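Long-range contacts in GH18 chiitnase (Pseudoalteromonas aurantia, PDB 6K7Z), which probably hydrolyses internal glycosidic bonds of chitin, as an endochitinase of glycoside hydrolase family 18 built on a TIM-barrel domain: residues D129-L134 with Y170-E175; S136-L141 with E175-E180. All coordinates share one frame; numbering follows the deposited sequence.

Contact 1. Residues D129-L134 with Y170-E175; sequences DGAQFL and YVEVVE
Ala-131 and Leu-134 of one helix, with Tyr-170, Glu-172 and Val-173 of the next, show how two neighbouring helices of a barrel can be fitted together largely by apolar packing, with a polar margin. The axes of the two short segments come within 8.7 Å of each other at 32°, and Ala-131 faces Val-173 at the closest backbone approach. With CG1 of Val-173 anti to the backbone N (chi1 172°), its CG2 falls anti to the carbonyl carbon and comes 3.8 Å from Leu-134 CB, in the groove between the helices. Further along, Leu-134 CD1 reaches CE1 of Tyr-170 at 3.5 Å, the two side chains crossing at about a right angle.

At the more open margin the packing turns polar. Glu-172 is stretched out, and its CD lies 3.4 Å from Ala-131 CB, so that the carboxylate rests against the methyl. Water 1 lies between two acids, 2.7 Å from Asp-129 OD1 and 2.8 Å from Glu-172 OE1, and is placed to donate to either. Asp-129 is also the N-cap of its helix: Gln-132 N donates to OD1 at 3.1 Å, from above the carboxylate plane.

Towards the barrel, Tyr-170 OH hydrogen-bonds His-154 ND1 on strand 151-154, Phe-122 touches both Leu-134 and Tyr-170, and on another side Phe-133 packs on helix 93-106.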
loop_
_atom_site.group_PDB
_atom_site.type_symbol
_atom_site.label_atom_id
_atom_site.label_comp_id
_atom_site.label_asym_id
_atom_site.label_seq_id
_atom_site.Cartn_x
_atom_site.Cartn_y
_atom_site.Cartn_z
ATOM N N ASP A 129 -8.597 7.243 -18.081
ATOM C CA ASP A 129 -8.168 5.850 -18.074
ATOM C C ASP A 129 -7.295 5.619 -16.842
ATOM O O ASP A 129 -6.154 6.082 -16.788
ATOM C CB ASP A 129 -7.419 5.549 -19.368
ATOM C CG ASP A 129 -7.134 4.074 -19.562
ATOM O OD1 ASP A 129 -6.963 3.352 -18.560
ATOM O OD2 ASP A 129 -7.072 3.641 -20.733
ATOM N N GLY A 130 -7.825 4.909 -15.849
ATOM C CA GLY A 130 -7.076 4.731 -14.612
ATOM C C GLY A 130 -5.864 3.828 -14.770
ATOM O O GLY A 130 -4.825 4.052 -14.137
ATOM N N ALA A 131 -5.979 2.788 -15.595
ATOM C CA ALA A 131 -4.839 1.913 -15.827
ATOM C C ALA A 131 -3.696 2.676 -16.479
ATOM O O ALA A 131 -2.542 2.578 -16.045
ATOM C CB ALA A 131 -5.256 0.715 -16.683
ATOM N N GLN A 132 -3.996 3.458 -17.518
ATOM C CA GLN A 132 -2.933 4.217 -18.160
ATOM C C GLN A 132 -2.354 5.267 -17.219
ATOM O O GLN A 132 -1.154 5.561 -17.286
ATOM C CB GLN A 132 -3.440 4.854 -19.454
ATOM C CG GLN A 132 -2.386 5.729 -20.133
ATOM C CD GLN A 132 -1.129 4.939 -20.511
ATOM O OE1 GLN A 132 -1.208 3.907 -21.185
ATOM N NE2 GLN A 132 0.036 5.411 -20.049
ATOM N N PHE A 133 -3.182 5.824 -16.327
ATOM C CA PHE A 133 -2.675 6.746 -15.316
ATOM C C PHE A 133 -1.660 6.052 -14.418
ATOM O O PHE A 133 -0.550 6.556 -14.203
ATOM C CB PHE A 133 -3.831 7.302 -14.488
ATOM C CG PHE A 133 -3.387 8.027 -13.246
ATOM C CD1 PHE A 133 -2.668 9.211 -13.336
ATOM C CD2 PHE A 133 -3.697 7.534 -11.985
ATOM C CE1 PHE A 133 -2.264 9.883 -12.196
ATOM C CE2 PHE A 133 -3.295 8.195 -10.834
ATOM C CZ PHE A 133 -2.573 9.375 -10.935
ATOM N N LEU A 134 -2.025 4.885 -13.890
ATOM C CA LEU A 134 -1.116 4.165 -13.011
ATOM C C LEU A 134 0.123 3.696 -13.759
ATOM O O LEU A 134 1.228 3.712 -13.212
ATOM C CB LEU A 134 -1.852 2.996 -12.382
ATOM C CG LEU A 134 -2.958 3.465 -11.448
ATOM C CD1 LEU A 134 -3.801 2.266 -11.061
ATOM C CD2 LEU A 134 -2.365 4.116 -10.212
ATOM N N TYR A 170 -5.730 -3.296 -12.534
ATOM C CA TYR A 170 -4.344 -3.614 -12.207
ATOM C C TYR A 170 -3.795 -4.798 -12.984
ATOM O O TYR A 170 -2.573 -4.979 -13.010
ATOM C CB TYR A 170 -4.187 -3.869 -10.705
ATOM C CG TYR A 170 -3.757 -2.635 -9.978
ATOM C CD1 TYR A 170 -4.673 -1.650 -9.651
ATOM C CD2 TYR A 170 -2.422 -2.430 -9.651
ATOM C CE1 TYR A 170 -4.277 -0.510 -8.977
ATOM C CE2 TYR A 170 -2.009 -1.267 -8.987
ATOM C CZ TYR A 170 -2.948 -0.322 -8.659
ATOM O OH TYR A 170 -2.582 0.831 -8.013
ATOM N N VAL A 171 -4.652 -5.613 -13.601
ATOM C CA VAL A 171 -4.154 -6.603 -14.557
ATOM C C VAL A 171 -3.392 -5.898 -15.669
ATOM O O VAL A 171 -2.248 -6.244 -15.985
ATOM C CB VAL A 171 -5.310 -7.449 -15.122
ATOM C CG1 VAL A 171 -4.825 -8.319 -16.281
ATOM C CG2 VAL A 171 -5.904 -8.325 -14.032
ATOM N N GLU A 172 -4.012 -4.877 -16.259
ATOM C CA GLU A 172 -3.322 -4.074 -17.260
ATOM C C GLU A 172 -2.077 -3.430 -16.674
ATOM O O GLU A 172 -1.018 -3.416 -17.310
ATOM C CB GLU A 172 -4.263 -3.009 -17.823
ATOM C CG GLU A 172 -3.649 -2.162 -18.937
ATOM C CD GLU A 172 -4.612 -1.118 -19.514
ATOM O OE1 GLU A 172 -5.847 -1.309 -19.429
ATOM O OE2 GLU A 172 -4.122 -0.102 -20.061
ATOM N N VAL A 173 -2.176 -2.903 -15.452
ATOM C CA VAL A 173 -1.020 -2.251 -14.841
ATOM C C VAL A 173 0.159 -3.217 -14.750
ATOM O O VAL A 173 1.262 -2.919 -15.229
ATOM C CB VAL A 173 -1.389 -1.675 -13.461
ATOM C CG1 VAL A 173 -0.144 -1.172 -12.751
ATOM C CG2 VAL A 173 -2.398 -0.537 -13.612
ATOM N N VAL A 174 -0.044 -4.389 -14.136
ATOM C CA VAL A 174 1.111 -5.262 -13.929
ATOM C C VAL A 174 1.621 -5.801 -15.258
ATOM O O VAL A 174 2.826 -6.032 -15.417
ATOM C CB VAL A 174 0.809 -6.408 -12.940
ATOM C CG1 VAL A 174 0.450 -5.863 -11.560
ATOM C CG2 VAL A 174 -0.286 -7.338 -13.471
ATOM N N GLU A 175 0.736 -5.979 -16.237
ATOM C CA GLU A 175 1.180 -6.453 -17.542
ATOM C C GLU A 175 2.115 -5.467 -18.226
ATOM O O GLU A 175 3.044 -5.885 -18.921
ATOM C CB GLU A 175 -0.028 -6.732 -18.421
ATOM C CG GLU A 175 -0.639 -8.086 -18.105
ATOM C CD GLU A 175 -1.997 -8.277 -18.718
ATOM O OE1 GLU A 175 -2.597 -7.292 -19.201
ATOM O OE2 GLU A 175 -2.467 -9.422 -18.701
HETATM O O HOH W 1 -7.546 0.938 -19.566
#

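Contact 2. Residues S136-L141 with E175-E180; sequences SLTQEL and ELVGQE
Thr-138 and Gln-139 meet Val-177 and Glu-180 in a partly buried contact of van der Waals type, where the middle turns of helix 130-144 lie beside the C-terminal part of helix 169-177 and the 3-10 segment 178-180. It illustrates how a helix can pack against a neighbour where that neighbour runs on into a 3-10 turn.

Val-177 works with both methyls. CG2 stands between the backbone N and the carbonyl carbon (chi1 -61° for CG1) and meets Thr-138 CG2 at 4.0 Å, while CG1 is 3.7 Å from Gln-139 CG and equally close to Gln-139 NE2. The glutamine arm thus crosses the valine at about a right angle, its aliphatic part and its amide nitrogen both touching one methyl. Cut back to an alanine here, the valine would lose both methyls, which is likely to open a gap beside Thr-138 CG2 and leave the Gln-139 arm without its support.

The extended Glu-180 side chain runs from its CB, 4.1 Å from Thr-138 CG2, to OE1, 3.5 Å from Gln-139 CA. Water 2 joins this end, donating to Gln-139 O at 2.7 Å and, weakly, to Glu-180 OE1 at 3.3 Å. The hydroxyl of Thr-138 faces other partners, hydrogen-bonding Leu-134 O and His-154 NE2, which ties the helix to strand 151-154. Arg-142 also reaches across to the backbone oxygen of Glu-180.

Side-by-side helices on the outside of a parallel barrel, the second turning into its next strand, are the ordinary arrangement of a TIM barrel.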
loop_
_atom_site.group_PDB
_atom_site.type_symbol
_atom_site.label_atom_id
_atom_site.label_comp_id
_atom_site.label_asym_id
_atom_site.label_seq_id
_atom_site.Cartn_x
_atom_site.Cartn_y
_atom_site.Cartn_z
ATOM N N SER A 136 1.535 5.203 -16.449
ATOM C CA SER A 136 2.384 6.376 -16.674
ATOM C C SER A 136 2.983 6.895 -15.373
ATOM O O SER A 136 4.170 7.242 -15.323
ATOM C CB SER A 136 1.586 7.480 -17.370
ATOM O OG SER A 136 2.381 8.657 -17.485
ATOM N N LEU A 137 2.173 6.992 -14.314
ATOM C CA LEU A 137 2.709 7.449 -13.037
ATOM C C LEU A 137 3.834 6.539 -12.550
ATOM O O LEU A 137 4.876 7.021 -12.093
ATOM C CB LEU A 137 1.599 7.533 -11.991
ATOM C CG LEU A 137 2.078 7.959 -10.601
ATOM C CD1 LEU A 137 2.689 9.356 -10.637
ATOM C CD2 LEU A 137 0.942 7.872 -9.568
ATOM N N THR A 138 3.656 5.219 -12.667
ATOM C CA THR A 138 4.713 4.314 -12.228
ATOM C C THR A 138 5.994 4.535 -13.024
ATOM O O THR A 138 7.080 4.624 -12.443
ATOM C CB THR A 138 4.251 2.859 -12.332
ATOM O OG1 THR A 138 3.170 2.632 -11.418
ATOM C CG2 THR A 138 5.389 1.912 -11.984
ATOM N N GLN A 139 5.881 4.682 -14.348
ATOM C CA GLN A 139 7.066 4.866 -15.175
ATOM C C GLN A 139 7.791 6.154 -14.810
ATOM O O GLN A 139 9.019 6.171 -14.659
ATOM C CB GLN A 139 6.674 4.868 -16.652
ATOM C CG GLN A 139 6.334 3.492 -17.207
ATOM C CD GLN A 139 5.748 3.548 -18.608
ATOM O OE1 GLN A 139 5.198 4.567 -19.023
ATOM N NE2 GLN A 139 5.855 2.442 -19.339
ATOM N N GLU A 140 7.044 7.248 -14.663
ATOM C CA GLU A 140 7.668 8.533 -14.375
ATOM C C GLU A 140 8.272 8.551 -12.981
ATOM O O GLU A 140 9.324 9.160 -12.756
ATOM C CB GLU A 140 6.644 9.653 -14.528
ATOM C CG GLU A 140 6.057 9.756 -15.915
ATOM C CD GLU A 140 7.040 10.339 -16.906
ATOM O OE1 GLU A 140 8.155 10.740 -16.484
ATOM O OE2 GLU A 140 6.687 10.416 -18.096
ATOM N N LEU A 141 7.617 7.892 -12.031
ATOM C CA LEU A 141 8.148 7.831 -10.677
ATOM C C LEU A 141 9.418 6.992 -10.631
ATOM O O LEU A 141 10.403 7.378 -9.984
ATOM C CB LEU A 141 7.073 7.267 -9.750
ATOM C CG LEU A 141 6.963 7.643 -8.276
ATOM C CD1 LEU A 141 7.139 9.125 -8.050
ATOM C CD2 LEU A 141 5.592 7.190 -7.780
ATOM N N GLU A 175 0.736 -5.979 -16.237
ATOM C CA GLU A 175 1.180 -6.453 -17.542
ATOM C C GLU A 175 2.115 -5.467 -18.226
ATOM O O GLU A 175 3.044 -5.885 -18.921
ATOM C CB GLU A 175 -0.028 -6.732 -18.421
ATOM C CG GLU A 175 -0.639 -8.086 -18.105
ATOM C CD GLU A 175 -1.997 -8.277 -18.718
ATOM O OE1 GLU A 175 -2.597 -7.292 -19.201
ATOM O OE2 GLU A 175 -2.467 -9.422 -18.701
ATOM N N LEU A 176 1.905 -4.167 -18.032
ATOM C CA LEU A 176 2.720 -3.157 -18.702
ATOM C C LEU A 176 3.921 -2.693 -17.891
ATOM O O LEU A 176 4.977 -2.431 -18.477
ATOM C CB LEU A 176 1.860 -1.948 -19.074
ATOM C CG LEU A 176 1.207 -1.991 -20.466
ATOM C CD1 LEU A 176 2.280 -2.101 -21.545
ATOM C CD2 LEU A 176 0.208 -3.124 -20.587
ATOM N N VAL A 177 3.803 -2.574 -16.560
ATOM C CA VAL A 177 4.879 -1.991 -15.758
ATOM C C VAL A 177 5.145 -2.780 -14.478
ATOM O O VAL A 177 5.839 -2.291 -13.580
ATOM C CB VAL A 177 4.588 -0.519 -15.396
ATOM C CG1 VAL A 177 4.455 0.351 -16.656
ATOM C CG2 VAL A 177 3.346 -0.415 -14.482
ATOM N N GLY A 178 4.618 -4.002 -14.384
ATOM C CA GLY A 178 4.856 -4.804 -13.192
ATOM C C GLY A 178 6.324 -4.954 -12.845
ATOM O O GLY A 178 6.687 -5.025 -11.664
ATOM N N GLN A 179 7.192 -4.989 -13.859
ATOM C CA GLN A 179 8.621 -5.120 -13.611
ATOM C C GLN A 179 9.197 -3.917 -12.874
ATOM O O GLN A 179 10.286 -4.021 -12.297
ATOM C CB GLN A 179 9.361 -5.342 -14.934
ATOM C CG GLN A 179 9.383 -4.130 -15.868
ATOM C CD GLN A 179 8.066 -3.881 -16.611
ATOM O OE1 GLN A 179 7.118 -4.672 -16.537
ATOM N NE2 GLN A 179 8.016 -2.773 -17.353
ATOM N N GLU A 180 8.492 -2.789 -12.856
ATOM C CA GLU A 180 8.961 -1.583 -12.192
ATOM C C GLU A 180 8.361 -1.386 -10.806
ATOM O O GLU A 180 8.706 -0.415 -10.126
ATOM C CB GLU A 180 8.658 -0.364 -13.065
ATOM C CG GLU A 180 9.378 -0.420 -14.406
ATOM C CD GLU A 180 9.128 0.794 -15.261
ATOM O OE1 GLU A 180 8.593 1.801 -14.749
ATOM O OE2 GLU A 180 9.473 0.742 -16.459
HETATM O O HOH W 2 10.447 4.302 -15.881
#

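In the fold
From the N terminus, strand 111-115 leads into helix 130-144, which with its N-cap residue supplies the first segments of both contacts. The chain then runs through strand 151-154 to helix 169-177, which gives 170-175 and closes contact 1; its C-terminal part and the 3-10 segment beyond give 175-180 and close contact 2 before strand 183-187. The segments alternate along the chain, so the two closures cross, and Glu-175 belongs to both. Their centres lie about 9 Å apart on one side of the barrel. Together they join two successive helices on the outside of the barrel, and a single histidine of strand 151-154 is shared by the two contacts.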